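Long-range contacts in alanine racemase (Corynebacterium glutamicum, PDB 2DY3), which belongs to the alanine racemase family, in which a TIM-barrel N-terminal domain is joined to a C-terminal domain, and holds bound pyridoxal-5'-phosphate: residues 29-34 / 217-222; 117-122 / 150-155. One frame throughout, in Å; residues are numbered along the deposited sequence.

Overall arrangement
Both contacts reach the parallel sheet of the TIM-barrel domain, but they lie well apart on it: their centres are 22 Å from each other, while their nearest atoms come within about 7 Å without touching. Contact 1 is at the bound pyridoxal-5'-phosphate, where Lys34 is covalently joined to the ligand and the backbone of Leu217 holds its phosphate. Contact 2 pairs strands 117-122 and 150-156, the latter at one end of the strand order, whereas strand 28-32 lies beside the opposite end strand, 212-213. The closest atoms of the Ser120 side chain and the ligand are about 10 Å apart. In the chain, 117-122 and 150-155 both fall between the two segments of contact 1.

Contact 1 of 2, residues 29-34 / 217-222; sequences LMAVVK and LAFYGL. With PLP (pyridoxal-5'-phosphate), chain F.
Phe219 supplies most of the apolar contact, reaching from the 3-10 turn 217-220 to strand 28-32. Ala31 CB sits over one face of its ring, 3.9 Å from the centroid in a CH-pi contact, offset toward the rim. Leu29 comes from the opposite direction and puts CD2 at the ring edge, 3.5 Å from Phe219 CZ.

The polar link is made by Tyr220, whose OH donates to Val32 O over 3.2 Å. The carbonyl oxygen lies at the edge of the tyrosine ring, near its plane. The same hydroxyl is packed by Val33, with CG1 3.5 Å from Tyr220 OH.

Both segments also grip pyridoxal-5'-phosphate. The NZ of Lys34 is bonded to C4A of the ligand at 1.3 Å, a length consistent with a Schiff base; the side chain is extended beyond CG (chi2 to chi4 between -155° and -168°) and so spans the distance to the ring. Val32 lays CG2 3.6 Å from C6 of the ligand. At the phosphate end, Leu217 N donates a nearly straight bond to O1P, 2.9 Å long, and Gly216 N and Ser199 N bind the ligand too.

Around this core, helix 42-50 packs on Ala31, Val33 and Phe219, helix 10-24 on Leu29 and Phe219, and strand 56-59 hydrogen-bonds to Leu29 and Ala31.

Contact 2 of 2, residues 117-122 / 150-155; sequences IRVSIK and IEVTGM
Val119 turns CG2 toward both isoleucine and valine of the neighbouring strand: it lies 3.7 Å from Ile150 CG2, the two side chains crossing at a slant, and nearly as close to Val152 CG2. Further along the same face, Ile121 leans across Val152, with CD1 3.9 Å from Val152 CG1, and sets its CB beside that of Met155.

On the other face Arg118 and Glu151 run side by side and point the same way, yet their flat ends are turned 77° apart and do not form a salt bridge. A water spans them, accepting from Arg118 NH1 and donating to Glu151 OE2, although the position of that carboxylate oxygen is somewhat uncertain. The arginine bends at chi3, and its NH2 forms salt bridges with Asp97 and Glu76.

Between the two faces the strands run parallel, 21° apart. Glu151 N donates to Ile117 O, Val119 N to Glu151 O and Thr153 N to Val119 O, at 2.8 to 3.1 Å. Thr153 points at strand 117-122, and its chi1 of -175° places the methyl CG2 between the backbone N and the carbonyl carbon, 3.1 Å from Val119 O, a tight fit. The next bond, Ile121 N to Gly154 O, skips a residue, so Thr153 and Gly154 make a beta bulge and Ile121 pairs with Met155.

Strand 117-122, helix 134-146 and strand 150-156 form one beta-alpha-beta unit. The apolar face packs against helices 134-146 and 103-110, with Ile121 and Ile150 both touching Leu144 and Val119 and Ile150 both touching Leu109. The charge of Arg118 is probably balanced mainly by Asp97 and Glu76; Glu151 is linked to the arginine only tentatively, through the water, and its OE2 also has a weak hydrogen bond with His116.

Contact 1 of 2, residues 29-34 / 217-222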
ATOM      1  N   LEU B  29     -14.784  -8.395 -24.853  1.00 22.25           N
ATOM      2  CA  LEU B  29     -14.620  -7.747 -23.559  1.00 21.67           C
ATOM      3  C   LEU B  29     -13.324  -8.148 -22.863  1.00 19.81           C
ATOM      4  O   LEU B  29     -13.200  -9.270 -22.390  1.00 17.89           O
ATOM      5  CB  LEU B  29     -15.792  -8.112 -22.641  1.00 21.78           C
ATOM      6  CG  LEU B  29     -16.410  -7.102 -21.665  1.00 21.82           C
ATOM      7  CD1 LEU B  29     -17.007  -7.880 -20.505  1.00 19.30           C
ATOM      8  CD2 LEU B  29     -15.392  -6.103 -21.157  1.00 19.42           C
ATOM      9  N   MET B  30     -12.359  -7.232 -22.810  1.00 20.88           N
ATOM     10  CA  MET B  30     -11.098  -7.496 -22.118  1.00 19.78           C
ATOM     11  C   MET B  30     -11.211  -6.852 -20.747  1.00 18.57           C
ATOM     12  O   MET B  30     -11.413  -5.646 -20.641  1.00 18.85           O
ATOM     13  CB  MET B  30      -9.905  -6.878 -22.850  1.00 17.80           C
ATOM     14  CG  MET B  30      -8.579  -7.079 -22.106  1.00 16.33           C
ATOM     15  SD  MET B  30      -7.140  -6.363 -22.943  1.00 17.08           S
ATOM     16  CE  MET B  30      -6.608  -7.802 -23.916  1.00 16.63           C
ATOM     17  N   ALA B  31     -11.087  -7.655 -19.701  1.00 18.44           N
ATOM     18  CA  ALA B  31     -11.181  -7.136 -18.342  1.00 17.97           C
ATOM     19  C   ALA B  31      -9.807  -6.729 -17.821  1.00 17.09           C
ATOM     20  O   ALA B  31      -8.902  -7.558 -17.719  1.00 16.20           O
ATOM     21  CB  ALA B  31     -11.797  -8.191 -17.421  1.00 14.93           C
ATOM     22  N   VAL B  32      -9.646  -5.454 -17.487  1.00 16.80           N
ATOM     23  CA  VAL B  32      -8.359  -4.998 -16.973  1.00 15.92           C
ATOM     24  C   VAL B  32      -8.288  -5.271 -15.477  1.00 14.55           C
ATOM     25  O   VAL B  32      -8.973  -4.628 -14.684  1.00 16.37           O
ATOM     26  CB  VAL B  32      -8.139  -3.491 -17.247  1.00 14.02           C
ATOM     27  CG1 VAL B  32      -6.818  -3.036 -16.631  1.00 14.09           C
ATOM     28  CG2 VAL B  32      -8.129  -3.241 -18.743  1.00 12.72           C
ATOM     29  N   VAL B  33      -7.450  -6.230 -15.095  1.00 14.61           N
ATOM     30  CA  VAL B  33      -7.313  -6.592 -13.693  1.00 12.29           C
ATOM     31  C   VAL B  33      -5.913  -6.440 -13.126  1.00 12.79           C
ATOM     32  O   VAL B  33      -5.504  -7.198 -12.247  1.00 11.75           O
ATOM     33  CB  VAL B  33      -7.810  -8.035 -13.440  1.00 10.62           C
ATOM     34  CG1 VAL B  33      -9.267  -8.140 -13.833  1.00  7.12           C
ATOM     35  CG2 VAL B  33      -6.966  -9.038 -14.222  1.00 10.01           C
ATOM     36  N   LYS B  34      -5.185  -5.446 -13.627  1.00 11.99           N
ATOM     37  CA  LYS B  34      -3.835  -5.157 -13.147  1.00 11.11           C
ATOM     38  C   LYS B  34      -3.918  -4.700 -11.677  1.00 11.64           C
ATOM     39  O   LYS B  34      -5.012  -4.479 -11.140  1.00 11.06           O
ATOM     40  CB  LYS B  34      -3.215  -4.041 -14.000  1.00 12.46           C
ATOM     41  CG  LYS B  34      -3.897  -2.687 -13.807  1.00 13.47           C
ATOM     42  CD  LYS B  34      -3.748  -1.745 -15.008  1.00 17.33           C
ATOM     43  CE  LYS B  34      -4.188  -0.360 -14.572  1.00 19.87           C
ATOM     44  NZ  LYS B  34      -4.448   0.728 -15.563  1.00 22.20           N
ATOM     45  N   LEU B 217     -11.936  -0.143 -14.224  1.00 16.26           N
ATOM     46  CA  LEU B 217     -12.714   0.501 -13.171  1.00 16.65           C
ATOM     47  C   LEU B 217     -14.178   0.048 -13.062  1.00 17.42           C
ATOM     48  O   LEU B 217     -14.649  -0.262 -11.971  1.00 14.75           O
ATOM     49  CB  LEU B 217     -12.637   2.018 -13.379  1.00 18.77           C
ATOM     50  CG  LEU B 217     -12.961   3.006 -12.255  1.00 21.42           C
ATOM     51  CD1 LEU B 217     -14.427   3.043 -12.076  1.00 23.18           C
ATOM     52  CD2 LEU B 217     -12.256   2.637 -10.956  1.00 18.54           C
ATOM     53  N   ALA B 218     -14.891   0.006 -14.186  1.00 15.38           N
ATOM     54  CA  ALA B 218     -16.297  -0.391 -14.178  1.00 16.43           C
ATOM     55  C   ALA B 218     -16.592  -1.791 -13.620  1.00 17.33           C
ATOM     56  O   ALA B 218     -17.668  -2.021 -13.062  1.00 15.99           O
ATOM     57  CB  ALA B 218     -16.887  -0.258 -15.590  1.00 16.22           C
ATOM     58  N   PHE B 219     -15.659  -2.726 -13.772  1.00 16.84           N
ATOM     59  CA  PHE B 219     -15.878  -4.084 -13.266  1.00 16.35           C
ATOM     60  C   PHE B 219     -16.003  -4.094 -11.747  1.00 16.41           C
ATOM     61  O   PHE B 219     -16.638  -4.984 -11.162  1.00 14.76           O
ATOM     62  CB  PHE B 219     -14.724  -5.019 -13.664  1.00 17.52           C
ATOM     63  CG  PHE B 219     -14.774  -5.486 -15.093  1.00 17.54           C
ATOM     64  CD1 PHE B 219     -14.189  -4.747 -16.106  1.00 18.22           C
ATOM     65  CD2 PHE B 219     -15.420  -6.668 -15.422  1.00 17.80           C
ATOM     66  CE1 PHE B 219     -14.246  -5.178 -17.423  1.00 18.02           C
ATOM     67  CE2 PHE B 219     -15.480  -7.103 -16.732  1.00 17.41           C
ATOM     68  CZ  PHE B 219     -14.892  -6.359 -17.734  1.00 19.20           C
ATOM     69  N   TYR B 220     -15.393  -3.098 -11.114  1.00 14.82           N
ATOM     70  CA  TYR B 220     -15.405  -2.991  -9.662  1.00 14.91           C
ATOM     71  C   TYR B 220     -16.574  -2.139  -9.173  1.00 15.62           C
ATOM     72  O   TYR B 220     -16.674  -1.823  -7.987  1.00 14.96           O
ATOM     73  CB  TYR B 220     -14.060  -2.421  -9.201  1.00 14.08           C
ATOM     74  CG  TYR B 220     -12.903  -3.177  -9.821  1.00 17.42           C
ATOM     75  CD1 TYR B 220     -12.655  -4.502  -9.481  1.00 15.91           C
ATOM     76  CD2 TYR B 220     -12.123  -2.600 -10.819  1.00 19.01           C
ATOM     77  CE1 TYR B 220     -11.671  -5.232 -10.117  1.00 18.25           C
ATOM     78  CE2 TYR B 220     -11.136  -3.329 -11.463  1.00 19.63           C
ATOM     79  CZ  TYR B 220     -10.916  -4.644 -11.105  1.00 18.74           C
ATOM     80  OH  TYR B 220      -9.935  -5.375 -11.738  1.00 21.15           O
ATOM     81  N   GLY B 221     -17.444  -1.764 -10.106  1.00 16.68           N
ATOM     82  CA  GLY B 221     -18.628  -0.994  -9.770  1.00 19.29           C
ATOM     83  C   GLY B 221     -18.484   0.497  -9.535  1.00 19.51           C
ATOM     84  O   GLY B 221     -19.342   1.099  -8.887  1.00 20.30           O
ATOM     85  N   LEU B 222     -17.428   1.106 -10.062  1.00 20.14           N
ATOM     86  CA  LEU B 222     -17.224   2.538  -9.870  1.00 21.34           C
ATOM     87  C   LEU B 222     -17.409   3.301 -11.182  1.00 21.66           C
ATOM     88  O   LEU B 222     -17.017   2.821 -12.238  1.00 21.22           O
ATOM     89  CB  LEU B 222     -15.826   2.791  -9.303  1.00 23.99           C
ATOM     90  CG  LEU B 222     -15.437   2.027  -8.031  1.00 27.17           C
ATOM     91  CD1 LEU B 222     -13.951   2.236  -7.736  1.00 27.74           C
ATOM     92  CD2 LEU B 222     -16.288   2.497  -6.861  1.00 26.41           C
TER
HETATM   93  N1  PLP F 401      -5.903   0.025 -20.582  1.00 28.09           N
HETATM   94  C2  PLP F 401      -4.616   0.297 -20.106  1.00 28.04           C
HETATM   95  C2A PLP F 401      -3.446   0.284 -21.076  1.00 28.10           C
HETATM   96  C3  PLP F 401      -4.443   0.584 -18.731  1.00 28.17           C
HETATM   97  O3  PLP F 401      -3.183   0.863 -18.242  1.00 30.92           O
HETATM   98  C4  PLP F 401      -5.576   0.584 -17.859  1.00 26.28           C
HETATM   99  C4A PLP F 401      -5.453   0.927 -16.352  1.00 27.00           C
HETATM  100  C5  PLP F 401      -6.879   0.311 -18.405  1.00 26.57           C
HETATM  101  C6  PLP F 401      -7.015   0.032 -19.755  1.00 27.20           C
HETATM  102  C5A PLP F 401      -8.124   0.318 -17.571  1.00 25.76           C
HETATM  103  O4P PLP F 401      -8.650   1.633 -17.454  1.00 24.04           O
HETATM  104  P   PLP F 401      -9.982   2.060 -16.633  1.00 22.25           P
HETATM  105  O1P PLP F 401      -9.860   1.581 -15.261  1.00 19.09           O
HETATM  106  O2P PLP F 401      -9.942   3.518 -16.740  1.00 22.17           O
HETATM  107  O3P PLP F 401     -11.072   1.398 -17.382  1.00 20.59           O

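Contact 2 of 2, residues 117-122 / 150-155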
ATOM      1  N   ILE B 117       4.585 -16.275 -31.604  1.00 26.80           N
ATOM      2  CA  ILE B 117       4.481 -15.202 -30.622  1.00 23.66           C
ATOM      3  C   ILE B 117       3.363 -14.192 -30.905  1.00 21.46           C
ATOM      4  O   ILE B 117       3.399 -13.487 -31.911  1.00 18.70           O
ATOM      5  CB  ILE B 117       5.827 -14.442 -30.527  1.00 23.36           C
ATOM      6  CG1 ILE B 117       6.950 -15.426 -30.196  1.00 20.93           C
ATOM      7  CG2 ILE B 117       5.746 -13.351 -29.471  1.00 22.35           C
ATOM      8  CD1 ILE B 117       8.339 -14.862 -30.402  1.00 20.77           C
ATOM      9  N   ARG B 118       2.378 -14.130 -30.010  1.00 19.20           N
ATOM     10  CA  ARG B 118       1.266 -13.192 -30.156  1.00 18.20           C
ATOM     11  C   ARG B 118       1.657 -11.835 -29.569  1.00 17.34           C
ATOM     12  O   ARG B 118       2.053 -11.739 -28.404  1.00 16.98           O
ATOM     13  CB  ARG B 118       0.011 -13.717 -29.438  1.00 17.29           C
ATOM     14  CG  ARG B 118      -0.789 -14.769 -30.229  1.00 18.88           C
ATOM     15  CD  ARG B 118      -1.835 -15.470 -29.363  1.00 15.58           C
ATOM     16  NE  ARG B 118      -2.823 -14.542 -28.811  1.00 18.69           N
ATOM     17  CZ  ARG B 118      -3.853 -14.044 -29.490  1.00 18.69           C
ATOM     18  NH1 ARG B 118      -4.048 -14.385 -30.758  1.00 22.27           N
ATOM     19  NH2 ARG B 118      -4.681 -13.193 -28.902  1.00 19.55           N
ATOM     20  N   VAL B 119       1.552 -10.793 -30.384  1.00 14.83           N
ATOM     21  CA  VAL B 119       1.883  -9.451 -29.936  1.00 16.83           C
ATOM     22  C   VAL B 119       0.792  -8.452 -30.314  1.00 16.89           C
ATOM     23  O   VAL B 119       0.004  -8.678 -31.238  1.00 17.59           O
ATOM     24  CB  VAL B 119       3.223  -8.948 -30.550  1.00 17.27           C
ATOM     25  CG1 VAL B 119       4.359  -9.880 -30.188  1.00 18.84           C
ATOM     26  CG2 VAL B 119       3.091  -8.826 -32.056  1.00 19.67           C
ATOM     27  N   SER B 120       0.747  -7.350 -29.579  1.00 15.16           N
ATOM     28  CA  SER B 120      -0.207  -6.286 -29.851  1.00 15.66           C
ATOM     29  C   SER B 120       0.628  -5.018 -29.848  1.00 16.01           C
ATOM     30  O   SER B 120       1.369  -4.762 -28.899  1.00 18.25           O
ATOM     31  CB  SER B 120      -1.283  -6.235 -28.767  1.00 16.04           C
ATOM     32  OG  SER B 120      -2.183  -5.169 -29.016  1.00 28.51           O
ATOM     33  N   ILE B 121       0.538  -4.231 -30.910  1.00 15.36           N
ATOM     34  CA  ILE B 121       1.335  -3.018 -30.984  1.00 16.55           C
ATOM     35  C   ILE B 121       0.728  -1.870 -30.194  1.00 16.49           C
ATOM     36  O   ILE B 121      -0.386  -1.434 -30.480  1.00 14.52           O
ATOM     37  CB  ILE B 121       1.524  -2.541 -32.443  1.00 17.87           C
ATOM     38  CG1 ILE B 121       1.978  -3.702 -33.333  1.00 15.42           C
ATOM     39  CG2 ILE B 121       2.579  -1.452 -32.486  1.00 20.51           C
ATOM     40  CD1 ILE B 121       2.038  -3.341 -34.809  1.00 17.23           C
ATOM     41  N   LYS B 122       1.458  -1.399 -29.186  1.00 15.26           N
ATOM     42  CA  LYS B 122       0.991  -0.274 -28.392  1.00 15.40           C
ATOM     43  C   LYS B 122       1.381   0.969 -29.180  1.00 14.65           C
ATOM     44  O   LYS B 122       2.559   1.185 -29.480  1.00 14.24           O
ATOM     45  CB  LYS B 122       1.660  -0.249 -27.016  1.00 15.70           C
ATOM     46  CG  LYS B 122       1.288   0.982 -26.200  1.00 19.96           C
ATOM     47  CD  LYS B 122       1.807   0.889 -24.770  1.00 21.84           C
ATOM     48  CE  LYS B 122       1.634   2.213 -24.042  1.00 24.85           C
ATOM     49  NZ  LYS B 122       0.218   2.607 -23.948  1.00 20.30           N
ATOM     50  N   ILE B 150       6.013 -14.382 -35.616  1.00 21.53           N
ATOM     51  CA  ILE B 150       5.255 -13.374 -34.883  1.00 21.78           C
ATOM     52  C   ILE B 150       3.886 -13.087 -35.483  1.00 19.90           C
ATOM     53  O   ILE B 150       3.768 -12.839 -36.672  1.00 16.98           O
ATOM     54  CB  ILE B 150       6.023 -12.040 -34.815  1.00 24.30           C
ATOM     55  CG1 ILE B 150       7.291 -12.205 -33.978  1.00 24.45           C
ATOM     56  CG2 ILE B 150       5.136 -10.963 -34.233  1.00 23.61           C
ATOM     57  CD1 ILE B 150       8.123 -10.957 -33.924  1.00 25.58           C
ATOM     58  N   GLU B 151       2.846 -13.131 -34.656  1.00 20.41           N
ATOM     59  CA  GLU B 151       1.508 -12.827 -35.143  1.00 21.37           C
ATOM     60  C   GLU B 151       1.000 -11.547 -34.485  1.00 19.78           C
ATOM     61  O   GLU B 151       0.745 -11.515 -33.282  1.00 18.60           O
ATOM     62  CB  GLU B 151       0.520 -13.954 -34.839  1.00 23.75           C
ATOM     63  CG  GLU B 151      -0.880 -13.618 -35.360  1.00 30.20           C
ATOM     64  CD  GLU B 151      -1.993 -14.458 -34.753  1.00 32.59           C
ATOM     65  OE1 GLU B 151      -3.171 -14.171 -35.059  1.00 36.95           O
ATOM     66  OE2 GLU B 151      -1.706 -15.396 -33.982  1.00 32.73           O
ATOM     67  N   VAL B 152       0.873 -10.489 -35.272  1.00 18.81           N
ATOM     68  CA  VAL B 152       0.378  -9.232 -34.751  1.00 19.42           C
ATOM     69  C   VAL B 152      -1.139  -9.358 -34.711  1.00 20.68           C
ATOM     70  O   VAL B 152      -1.799  -9.313 -35.744  1.00 21.74           O
ATOM     71  CB  VAL B 152       0.780  -8.056 -35.659  1.00 21.21           C
ATOM     72  CG1 VAL B 152       0.152  -6.767 -35.156  1.00 21.25           C
ATOM     73  CG2 VAL B 152       2.299  -7.929 -35.693  1.00 19.33           C
ATOM     74  N   THR B 153      -1.684  -9.526 -33.513  1.00 19.52           N
ATOM     75  CA  THR B 153      -3.122  -9.683 -33.344  1.00 20.81           C
ATOM     76  C   THR B 153      -3.892  -8.380 -33.507  1.00 19.14           C
ATOM     77  O   THR B 153      -5.113  -8.392 -33.694  1.00 16.86           O
ATOM     78  CB  THR B 153      -3.456 -10.259 -31.964  1.00 22.31           C
ATOM     79  OG1 THR B 153      -4.865 -10.514 -31.894  1.00 31.90           O
ATOM     80  CG2 THR B 153      -3.065  -9.269 -30.864  1.00 16.49           C
ATOM     81  N   GLY B 154      -3.173  -7.264 -33.426  1.00 17.27           N
ATOM     82  CA  GLY B 154      -3.792  -5.957 -33.574  1.00 16.71           C
ATOM     83  C   GLY B 154      -2.965  -4.871 -32.910  1.00 17.62           C
ATOM     84  O   GLY B 154      -1.794  -5.082 -32.581  1.00 17.16           O
ATOM     85  N   MET B 155      -3.566  -3.697 -32.733  1.00 17.08           N
ATOM     86  CA  MET B 155      -2.900  -2.580 -32.073  1.00 16.58           C
ATOM     87  C   MET B 155      -3.889  -1.878 -31.149  1.00 16.70           C
ATOM     88  O   MET B 155      -5.108  -2.035 -31.269  1.00 16.47           O
ATOM     89  CB  MET B 155      -2.325  -1.579 -33.090  1.00 18.83           C
ATOM     90  CG  MET B 155      -3.309  -1.035 -34.111  1.00 17.81           C
ATOM     91  SD  MET B 155      -2.594   0.352 -35.036  1.00 21.77           S
ATOM     92  CE  MET B 155      -1.324  -0.464 -35.964  1.00 19.92           C
TER
HETATM   93  O   HOH W   1      -3.269 -17.128 -32.373  1.00 37.37           O